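LBCATS-a (Synthetic construct, PDB 5EY5) probably acts as a TIM-barrel tryptophan synthase alpha subunit, splitting indole-3-glycerol phosphate into indole and glyceraldehyde 3-phosphate, and here binds sn-glycerol-3-phosphate. Local coordinates at residues 105-108 with 109-113; 152-155 with 156-160; 230-233 with 234-238. One frame throughout, in Å; residues are numbered along the deposited sequence.

Contact 1: 105-108 with 109-113; sequences PIFR and YGIER
Tyr-109 and Gly-110 close the last turn of helix 103-109 with backbone bonds four residues back, Tyr-109 N to Pro-105 O at 3.1 Å and Gly-110 N to Ile-106 O at 3.0 Å. The helix is already distorted at Phe-107 and Arg-108, whose backbone angles are not helical; Gly-110, with a positive phi of 117°, is the N-cap of helix 111-121, so one short helix hands over to the next.

The main side-chain contact across that junction is apolar. Ile-111 CD1 comes obliquely to the Phe-107 ring, 4.2 Å from Phe-107 CD1. The branch methyl CG2 of Ile-106 also lies 4.4 Å from Ile-111 CG1, so Ile-111 touches both Ile-106 and Phe-107.

The extended Arg-113 reaches back over Tyr-109. With its CG anti to the backbone N (chi1 -166°), Tyr-109 presents one ring face to the guanidinium; Arg-113 NH1 sits 3.4 Å above the ring plane, over the centre. The same NH1 bonds Tyr-109 O at 2.8 Å, with that oxygen close to the guanidinium plane. One arginine end therefore holds both the carbonyl and the ring of the tyrosine, while the phenol OH is hydrogen-bonded to Asp-79.

Phe-107 and Arg-108 meet the chain of another protein, probably the beta subunit. Ile-106 points into the fold, packing on Thr-101 and Val-128 and on Phe-114 of helix 111-121; Ile-111 rests against Asp-138 and Leu-139 of helix 137-146.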
ATOM      1  N   PRO A 105     -33.750   3.759  21.376  1.00 27.81           N
ATOM      2  CA  PRO A 105     -34.048   4.479  22.631  1.00 32.45           C
ATOM      3  C   PRO A 105     -35.127   3.793  23.452  1.00 34.58           C
ATOM      4  O   PRO A 105     -35.040   3.751  24.683  1.00 37.56           O
ATOM      5  CB  PRO A 105     -34.488   5.869  22.141  1.00 29.16           C
ATOM      6  CG  PRO A 105     -33.707   6.054  20.900  1.00 33.53           C
ATOM      7  CD  PRO A 105     -33.723   4.675  20.225  1.00 31.62           C
ATOM      8  N   ILE A 106     -36.148   3.258  22.782  1.00 30.28           N
ATOM      9  CA  ILE A 106     -37.194   2.467  23.443  1.00 33.07           C
ATOM     10  C   ILE A 106     -36.602   1.207  24.059  1.00 37.02           C
ATOM     11  O   ILE A 106     -36.773   0.919  25.251  1.00 32.88           O
ATOM     12  CB  ILE A 106     -38.291   2.088  22.435  1.00 36.07           C
ATOM     13  CG1 ILE A 106     -39.156   3.291  22.086  1.00 34.14           C
ATOM     14  CG2 ILE A 106     -39.151   0.938  22.967  1.00 47.69           C
ATOM     15  CD1 ILE A 106     -40.224   2.904  21.100  1.00 37.58           C
ATOM     16  N   PHE A 107     -36.000   0.372  23.223  1.00 28.13           N
ATOM     17  CA  PHE A 107     -35.104  -0.634  23.761  1.00 32.14           C
ATOM     18  C   PHE A 107     -34.092   0.179  24.566  1.00 40.17           C
ATOM     19  O   PHE A 107     -33.991   1.384  24.381  1.00 58.52           O
ATOM     20  CB  PHE A 107     -34.502  -1.445  22.612  1.00 32.86           C
ATOM     21  CG  PHE A 107     -34.028  -2.817  22.997  1.00 33.72           C
ATOM     22  CD1 PHE A 107     -34.842  -3.923  22.802  1.00 38.05           C
ATOM     23  CD2 PHE A 107     -32.781  -2.997  23.539  1.00 34.43           C
ATOM     24  CE1 PHE A 107     -34.409  -5.178  23.141  1.00 42.54           C
ATOM     25  CE2 PHE A 107     -32.342  -4.246  23.882  1.00 41.46           C
ATOM     26  CZ  PHE A 107     -33.157  -5.344  23.687  1.00 47.45           C
ATOM     27  N   ARG A 108     -33.457  -0.411  25.546  1.00 43.80           N
ATOM     28  CA  ARG A 108     -32.574   0.435  26.355  1.00 48.74           C
ATOM     29  C   ARG A 108     -33.348   1.128  27.465  1.00 37.39           C
ATOM     30  O   ARG A 108     -33.042   0.914  28.636  1.00 43.58           O
ATOM     31  CB  ARG A 108     -31.852   1.515  25.521  1.00 41.17           C
ATOM     32  CG  ARG A 108     -30.699   2.207  26.275  1.00 37.80           C
ATOM     33  CD  ARG A 108     -29.745   1.149  26.740  1.00 36.35           C
ATOM     34  NE  ARG A 108     -28.717   1.643  27.659  1.00 48.90           N
ATOM     35  CZ  ARG A 108     -28.820   1.635  28.988  1.00 52.58           C
ATOM     36  NH1 ARG A 108     -29.920   1.184  29.578  1.00 53.74           N
ATOM     37  NH2 ARG A 108     -27.824   2.094  29.731  1.00 53.81           N
ATOM     38  N   TYR A 109     -34.333   1.976  27.116  1.00 37.62           N
ATOM     39  CA  TYR A 109     -35.237   2.479  28.148  1.00 37.51           C
ATOM     40  C   TYR A 109     -35.891   1.319  28.876  1.00 42.74           C
ATOM     41  O   TYR A 109     -35.976   1.315  30.109  1.00 40.67           O
ATOM     42  CB  TYR A 109     -36.319   3.396  27.558  1.00 40.53           C
ATOM     43  CG  TYR A 109     -37.071   4.207  28.618  1.00 44.19           C
ATOM     44  CD1 TYR A 109     -36.680   5.509  28.932  1.00 46.60           C
ATOM     45  CD2 TYR A 109     -38.155   3.668  29.309  1.00 42.03           C
ATOM     46  CE1 TYR A 109     -37.349   6.267  29.889  1.00 38.85           C
ATOM     47  CE2 TYR A 109     -38.837   4.421  30.272  1.00 39.22           C
ATOM     48  CZ  TYR A 109     -38.428   5.721  30.553  1.00 38.98           C
ATOM     49  OH  TYR A 109     -39.066   6.470  31.524  1.00 41.07           O
ATOM     50  N   GLY A 110     -36.318   0.306  28.123  1.00 38.79           N
ATOM     51  CA  GLY A 110     -37.018  -0.838  28.667  1.00 40.22           C
ATOM     52  C   GLY A 110     -38.393  -0.819  28.040  1.00 42.70           C
ATOM     53  O   GLY A 110     -39.123   0.158  28.215  1.00 36.50           O
ATOM     54  N   ILE A 111     -38.744  -1.863  27.286  1.00 42.39           N
ATOM     55  CA  ILE A 111     -39.927  -1.799  26.426  1.00 43.20           C
ATOM     56  C   ILE A 111     -41.185  -1.574  27.259  1.00 40.67           C
ATOM     57  O   ILE A 111     -41.943  -0.617  27.040  1.00 34.61           O
ATOM     58  CB  ILE A 111     -40.044  -3.079  25.580  1.00 48.40           C
ATOM     59  CG1 ILE A 111     -38.915  -3.144  24.549  1.00 54.57           C
ATOM     60  CG2 ILE A 111     -41.381  -3.142  24.903  1.00 40.29           C
ATOM     61  CD1 ILE A 111     -38.892  -4.445  23.774  1.00 64.02           C
ATOM     62  N   GLU A 112     -41.436  -2.470  28.213  1.00 41.02           N
ATOM     63  CA  GLU A 112     -42.633  -2.344  29.034  1.00 48.03           C
ATOM     64  C   GLU A 112     -42.562  -1.093  29.899  1.00 47.86           C
ATOM     65  O   GLU A 112     -43.563  -0.388  30.073  1.00 41.55           O
ATOM     66  CB  GLU A 112     -42.814  -3.598  29.888  1.00 60.72           C
ATOM     67  CG  GLU A 112     -41.542  -4.061  30.588  1.00 77.99           C
ATOM     68  CD  GLU A 112     -41.498  -3.667  32.056  1.00 95.83           C
ATOM     69  OE1 GLU A 112     -40.452  -3.891  32.705  1.00 97.43           O
ATOM     70  OE2 GLU A 112     -42.509  -3.136  32.564  1.00104.12           O
ATOM     71  N   ARG A 113     -41.375  -0.786  30.424  1.00 48.55           N
ATOM     72  CA  ARG A 113     -41.221   0.429  31.209  1.00 50.78           C
ATOM     73  C   ARG A 113     -41.527   1.666  30.377  1.00 45.71           C
ATOM     74  O   ARG A 113     -42.025   2.671  30.907  1.00 43.50           O
ATOM     75  CB  ARG A 113     -39.806   0.488  31.781  1.00 49.75           C
ATOM     76  CG  ARG A 113     -39.444   1.800  32.403  1.00 53.22           C
ATOM     77  CD  ARG A 113     -38.027   1.762  32.954  1.00 53.86           C
ATOM     78  NE  ARG A 113     -37.644   3.070  33.462  1.00 53.73           N
ATOM     79  CZ  ARG A 113     -36.650   3.803  32.980  1.00 55.62           C
ATOM     80  NH1 ARG A 113     -35.909   3.354  31.978  1.00 54.30           N
ATOM     81  NH2 ARG A 113     -36.397   4.992  33.507  1.00 61.15           N
TER

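Contact 2: 152-155 with 156-160; sequences FLVA and PTSTD
Ser-158 carries its OG beside the backbone N and anti to the carbonyl carbon (chi1 -49°), and this swings the hydroxyl back to Ala-155. There OG accepts the N-H of Ala-155, with Ala-155 N to Ser-158 OG at 2.9 Å. The second bond runs the other way: Ser-158 N donates to Ala-155 O at 2.8 Å, in a fairly straight line (160° at the hydrogen), although the donor stands well above the carbonyl plane. Both backbone polar groups of Ala-155 are thus taken up by one serine.

The Ser-158 N bond closes a type I beta turn from Ala-155 to Ser-158, with Pro-156 and Thr-157 at its corners. The proline ring suits the first corner; because the two residues are joined by the peptide link, its CD comes close to the preceding methyl, Ala-155 CB lying 3.4 Å from Pro-156 CD. Just before the turn in sequence, Val-154 sets its CG1, anti to the backbone N, against the serine, 3.9 Å from both Ser-158 CB and Ser-158 OG. The hydroxyl has a further partner, an acidic side chain on the chain of another protein, so the serine joins the turn to the subunit interface, probably with the beta subunit. Thr-157 also packs against that chain.

The turn follows directly on strand 149-154 of the barrel, where Val-154 bonds through its backbone to Tyr-175 and Val-177 on strand 174-177 and lays its side chain on Ile-163 and Ile-166 of helix 160-169. Thr-159 is the N-cap of that helix, its OG1 making a weak bond to Arg-162 N, so the loop passes directly from barrel strand to covering helix.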
ATOM      1  N   PHE A 152     -48.296   1.775  12.385  1.00 38.16           N
ATOM      2  CA  PHE A 152     -47.326   1.216  11.444  1.00 37.28           C
ATOM      3  C   PHE A 152     -47.415   1.916  10.090  1.00 39.51           C
ATOM      4  O   PHE A 152     -48.493   2.350   9.666  1.00 37.14           O
ATOM      5  CB  PHE A 152     -47.542  -0.293  11.264  1.00 32.68           C
ATOM      6  CG  PHE A 152     -47.097  -1.126  12.445  1.00 39.11           C
ATOM      7  CD1 PHE A 152     -48.017  -1.608  13.358  1.00 41.10           C
ATOM      8  CD2 PHE A 152     -45.755  -1.433  12.631  1.00 42.45           C
ATOM      9  CE1 PHE A 152     -47.609  -2.382  14.435  1.00 45.35           C
ATOM     10  CE2 PHE A 152     -45.336  -2.211  13.706  1.00 34.42           C
ATOM     11  CZ  PHE A 152     -46.257  -2.683  14.611  1.00 35.32           C
ATOM     12  N   LEU A 153     -46.262   2.021   9.416  1.00 34.45           N
ATOM     13  CA  LEU A 153     -46.159   2.647   8.098  1.00 31.61           C
ATOM     14  C   LEU A 153     -46.386   1.640   6.978  1.00 35.52           C
ATOM     15  O   LEU A 153     -45.982   0.474   7.070  1.00 33.22           O
ATOM     16  CB  LEU A 153     -44.787   3.292   7.891  1.00 35.36           C
ATOM     17  CG  LEU A 153     -44.505   4.626   8.572  1.00 32.22           C
ATOM     18  CD1 LEU A 153     -44.979   4.571  10.005  1.00 32.81           C
ATOM     19  CD2 LEU A 153     -42.995   4.953   8.510  1.00 32.46           C
ATOM     20  N   VAL A 154     -47.022   2.108   5.911  1.00 30.61           N
ATOM     21  CA  VAL A 154     -47.211   1.338   4.691  1.00 32.43           C
ATOM     22  C   VAL A 154     -46.633   2.157   3.552  1.00 39.33           C
ATOM     23  O   VAL A 154     -46.949   3.346   3.411  1.00 41.72           O
ATOM     24  CB  VAL A 154     -48.691   1.007   4.439  1.00 42.71           C
ATOM     25  CG1 VAL A 154     -48.839   0.221   3.128  1.00 44.56           C
ATOM     26  CG2 VAL A 154     -49.244   0.209   5.601  1.00 45.72           C
ATOM     27  N   ALA A 155     -45.792   1.550   2.783  1.00 36.40           N
ATOM     28  CA  ALA A 155     -45.085   2.244   1.726  1.00 39.52           C
ATOM     29  C   ALA A 155     -45.643   1.868   0.366  1.00 42.40           C
ATOM     30  O   ALA A 155     -46.256   0.809   0.197  1.00 41.68           O
ATOM     31  CB  ALA A 155     -43.590   1.914   1.784  1.00 39.55           C
ATOM     32  N   PRO A 156     -45.445   2.723  -0.636  1.00 45.18           N
ATOM     33  CA  PRO A 156     -45.985   2.418  -1.969  1.00 53.23           C
ATOM     34  C   PRO A 156     -45.500   1.092  -2.528  1.00 47.82           C
ATOM     35  O   PRO A 156     -46.166   0.532  -3.402  1.00 50.24           O
ATOM     36  CB  PRO A 156     -45.504   3.600  -2.822  1.00 54.93           C
ATOM     37  CG  PRO A 156     -45.235   4.711  -1.820  1.00 47.89           C
ATOM     38  CD  PRO A 156     -44.712   4.001  -0.602  1.00 43.46           C
ATOM     39  N   THR A 157     -44.371   0.570  -2.056  1.00 44.96           N
ATOM     40  CA  THR A 157     -43.847  -0.704  -2.525  1.00 48.50           C
ATOM     41  C   THR A 157     -44.234  -1.865  -1.624  1.00 50.04           C
ATOM     42  O   THR A 157     -43.804  -2.998  -1.875  1.00 47.65           O
ATOM     43  CB  THR A 157     -42.320  -0.638  -2.651  1.00 50.43           C
ATOM     44  OG1 THR A 157     -41.760  -0.106  -1.440  1.00 62.11           O
ATOM     45  CG2 THR A 157     -41.933   0.253  -3.819  1.00 47.49           C
ATOM     46  N   SER A 158     -45.020  -1.614  -0.580  1.00 39.94           N
ATOM     47  CA  SER A 158     -45.532  -2.701   0.243  1.00 40.62           C
ATOM     48  C   SER A 158     -46.544  -3.512  -0.549  1.00 49.33           C
ATOM     49  O   SER A 158     -47.435  -2.956  -1.199  1.00 57.48           O
ATOM     50  CB  SER A 158     -46.173  -2.157   1.518  1.00 38.69           C
ATOM     51  OG  SER A 158     -45.317  -1.226   2.159  1.00 40.11           O
ATOM     52  N   THR A 159     -46.400  -4.831  -0.504  1.00 59.27           N
ATOM     53  CA  THR A 159     -47.300  -5.717  -1.225  1.00 66.00           C
ATOM     54  C   THR A 159     -48.614  -5.888  -0.463  1.00 64.44           C
ATOM     55  O   THR A 159     -48.690  -5.691   0.754  1.00 66.15           O
ATOM     56  CB  THR A 159     -46.641  -7.079  -1.442  1.00 69.51           C
ATOM     57  OG1 THR A 159     -46.093  -7.542  -0.200  1.00 65.60           O
ATOM     58  CG2 THR A 159     -45.526  -6.974  -2.468  1.00 72.22           C
ATOM     59  N   ASP A 160     -49.663  -6.253  -1.202  1.00 59.97           N
ATOM     60  CA  ASP A 160     -50.947  -6.528  -0.565  1.00 62.51           C
ATOM     61  C   ASP A 160     -50.773  -7.466   0.622  1.00 66.93           C
ATOM     62  O   ASP A 160     -51.415  -7.286   1.663  1.00 66.66           O
ATOM     63  CB  ASP A 160     -51.935  -7.118  -1.580  1.00 62.25           C
TER

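Contact 3: 230-233 with 234-238; sequences VIVG and SAIVK. With G3P (sn-glycerol-3-phosphate), chain E.
Strand 230-232 brings Ile-231 to the bound ligand before Val-232 and Gly-233 meet the helix that follows. The branch methyl CG2 of Ile-231 lies 3.3 Å from O1 of sn-glycerol-3-phosphate. Val-232 points the other way, into the layer between barrel and helix. Its CG1, anti to the backbone N (chi1 178°), meets Ile-236 CG1 at 3.9 Å and Ala-235 CB at 4.0 Å, the valine and Ile-236 crossing at about a right angle. Ile-236 also brings its CD1 end over the valine's carbonyl.

At Gly-233, the N-cap, the chain turns from strand to helix. Its carbonyl O receives Val-237 N at 2.9 Å in a nearly straight bond, and Ile-236 N more weakly, which opens the first helical turn. Its N-H goes the other way, to phosphate oxygen O3P, at 3.0 Å between Gly-233 N and O3P. Having no side chain, Gly-233 leaves room for C2 of the ligand beside its CA.

Ser-234 completes the grip. Its OG sits beside its own backbone N (chi1 -80°), so the two converge on one oxygen: Ser-234 N is 2.6 Å from O4P and Ser-234 OG 2.7 Å. The phosphate also faces the N-terminus of helix 234-241, whose dipole would probably help stabilise its charge. Gly-184 N and Gly-213 N bond the ligand from other loops, while Glu-49 and Tyr-175 add side-chain bonds.

Strand end, glycine and short helix offering backbone N-H groups to a phosphate make up the phosphate-binding site characteristic of many TIM barrels, here built after the eighth strand.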
ATOM      1  N   VAL A 230     -53.658  14.222   7.225  1.00 30.45           N
ATOM      2  CA  VAL A 230     -52.487  14.711   6.512  1.00 28.99           C
ATOM      3  C   VAL A 230     -51.404  14.968   7.538  1.00 28.16           C
ATOM      4  O   VAL A 230     -51.630  15.717   8.496  1.00 30.91           O
ATOM      5  CB  VAL A 230     -52.795  16.009   5.746  1.00 30.97           C
ATOM      6  CG1 VAL A 230     -51.563  16.474   4.987  1.00 33.51           C
ATOM      7  CG2 VAL A 230     -53.983  15.818   4.819  1.00 33.00           C
ATOM      8  N   ILE A 231     -50.225  14.388   7.330  1.00 33.10           N
ATOM      9  CA  ILE A 231     -49.096  14.583   8.232  1.00 34.56           C
ATOM     10  C   ILE A 231     -48.090  15.503   7.562  1.00 32.72           C
ATOM     11  O   ILE A 231     -47.701  15.273   6.412  1.00 38.44           O
ATOM     12  CB  ILE A 231     -48.430  13.252   8.605  1.00 31.35           C
ATOM     13  CG1 ILE A 231     -49.462  12.284   9.197  1.00 34.54           C
ATOM     14  CG2 ILE A 231     -47.268  13.519   9.547  1.00 32.66           C
ATOM     15  CD1 ILE A 231     -49.042  10.840   9.173  1.00 34.76           C
ATOM     16  N   VAL A 232     -47.647  16.519   8.297  1.00 30.07           N
ATOM     17  CA  VAL A 232     -46.658  17.483   7.831  1.00 34.16           C
ATOM     18  C   VAL A 232     -45.585  17.640   8.898  1.00 28.28           C
ATOM     19  O   VAL A 232     -45.886  18.059  10.019  1.00 31.89           O
ATOM     20  CB  VAL A 232     -47.279  18.856   7.555  1.00 34.24           C
ATOM     21  CG1 VAL A 232     -46.175  19.821   7.133  1.00 35.14           C
ATOM     22  CG2 VAL A 232     -48.402  18.761   6.529  1.00 27.83           C
ATOM     23  N   GLY A 233     -44.331  17.395   8.526  1.00 35.43           N
ATOM     24  CA  GLY A 233     -43.249  17.535   9.469  1.00 37.24           C
ATOM     25  C   GLY A 233     -42.165  18.455   8.960  1.00 44.09           C
ATOM     26  O   GLY A 233     -42.008  19.581   9.461  1.00 29.20           O
ATOM     27  N   SER A 234     -41.420  17.990   7.950  1.00 31.94           N
ATOM     28  CA  SER A 234     -40.260  18.750   7.495  1.00 39.36           C
ATOM     29  C   SER A 234     -40.603  20.214   7.243  1.00 37.20           C
ATOM     30  O   SER A 234     -39.849  21.112   7.634  1.00 39.22           O
ATOM     31  CB  SER A 234     -39.674  18.109   6.240  1.00 39.96           C
ATOM     32  OG  SER A 234     -38.867  17.001   6.608  1.00 45.14           O
ATOM     33  N   ALA A 235     -41.749  20.478   6.614  1.00 36.74           N
ATOM     34  CA  ALA A 235     -42.058  21.862   6.275  1.00 41.92           C
ATOM     35  C   ALA A 235     -42.226  22.723   7.524  1.00 40.88           C
ATOM     36  O   ALA A 235     -41.909  23.916   7.495  1.00 36.90           O
ATOM     37  CB  ALA A 235     -43.308  21.928   5.406  1.00 30.59           C
ATOM     38  N   ILE A 236     -42.733  22.148   8.619  1.00 36.11           N
ATOM     39  CA  ILE A 236     -42.895  22.916   9.850  1.00 31.96           C
ATOM     40  C   ILE A 236     -41.558  23.076  10.549  1.00 30.18           C
ATOM     41  O   ILE A 236     -41.241  24.144  11.094  1.00 30.96           O
ATOM     42  CB  ILE A 236     -43.911  22.231  10.775  1.00 30.51           C
ATOM     43  CG1 ILE A 236     -45.290  22.197  10.137  1.00 30.33           C
ATOM     44  CG2 ILE A 236     -43.918  22.937  12.156  1.00 35.96           C
ATOM     45  CD1 ILE A 236     -46.304  21.363  10.915  1.00 32.57           C
ATOM     46  N   VAL A 237     -40.761  22.004  10.551  1.00 30.08           N
ATOM     47  CA  VAL A 237     -39.437  22.056  11.139  1.00 31.71           C
ATOM     48  C   VAL A 237     -38.560  23.079  10.436  1.00 33.28           C
ATOM     49  O   VAL A 237     -37.698  23.704  11.069  1.00 34.67           O
ATOM     50  CB  VAL A 237     -38.802  20.652  11.100  1.00 32.63           C
ATOM     51  CG1 VAL A 237     -37.337  20.754  11.455  1.00 37.39           C
ATOM     52  CG2 VAL A 237     -39.527  19.731  12.058  1.00 32.13           C
ATOM     53  N   LYS A 238     -38.738  23.257   9.123  1.00 41.74           N
ATOM     54  CA  LYS A 238     -37.995  24.306   8.422  1.00 44.30           C
ATOM     55  C   LYS A 238     -38.262  25.667   9.052  1.00 43.13           C
ATOM     56  O   LYS A 238     -37.343  26.471   9.271  1.00 42.10           O
ATOM     57  CB  LYS A 238     -38.381  24.346   6.944  1.00 51.83           C
ATOM     58  CG  LYS A 238     -38.333  23.024   6.216  1.00 65.90           C
ATOM     59  CD  LYS A 238     -37.975  23.233   4.744  1.00 73.37           C
ATOM     60  CE  LYS A 238     -38.601  22.176   3.850  1.00 74.87           C
ATOM     61  NZ  LYS A 238     -40.065  22.407   3.662  1.00 74.05           N
TER
HETATM   62  O1  G3P E 301     -44.416  12.062  10.470  1.00 39.15           O
HETATM   63  C1  G3P E 301     -43.115  12.145   9.970  1.00 43.18           C
HETATM   64  C2  G3P E 301     -42.890  13.480   9.268  1.00 44.48           C
HETATM   65  O2  G3P E 301     -41.506  13.651   9.152  1.00 44.20           O
HETATM   66  C3  G3P E 301     -43.591  13.533   7.894  1.00 35.39           C
HETATM   67  O1P G3P E 301     -42.677  13.534   6.823  1.00 38.97           O
HETATM   68  O4P G3P E 301     -41.107  15.529   7.152  1.00 45.39           O
HETATM   69  O2P G3P E 301     -41.587  14.802   4.796  1.00 36.67           O
HETATM   70  O3P G3P E 301     -43.341  15.910   6.080  1.00 44.00           O
HETATM   71  P   G3P E 301     -42.161  14.975   6.197  1.00 42.49           P

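How the contacts relate
The three contacts follow one another along a single TIM barrel, in the order 105-113, 152-160, 230-238. Contacts 2 and 3 leave the ends of strands 149-154 and 229-232, the fifth and eighth of the same closed sheet; their centres are 21 Å apart and their nearest atoms about 8 Å. Contact 1 joins helices 103-109 and 111-121, following the third strand, with its centre 26 Å from that of contact 2 and 27 Å from that of contact 3, on the opposite side of the chain's centre from the latter. Contacts 1 and 2 both touch the chain of another protein, while contact 3 serves the ligand pocket.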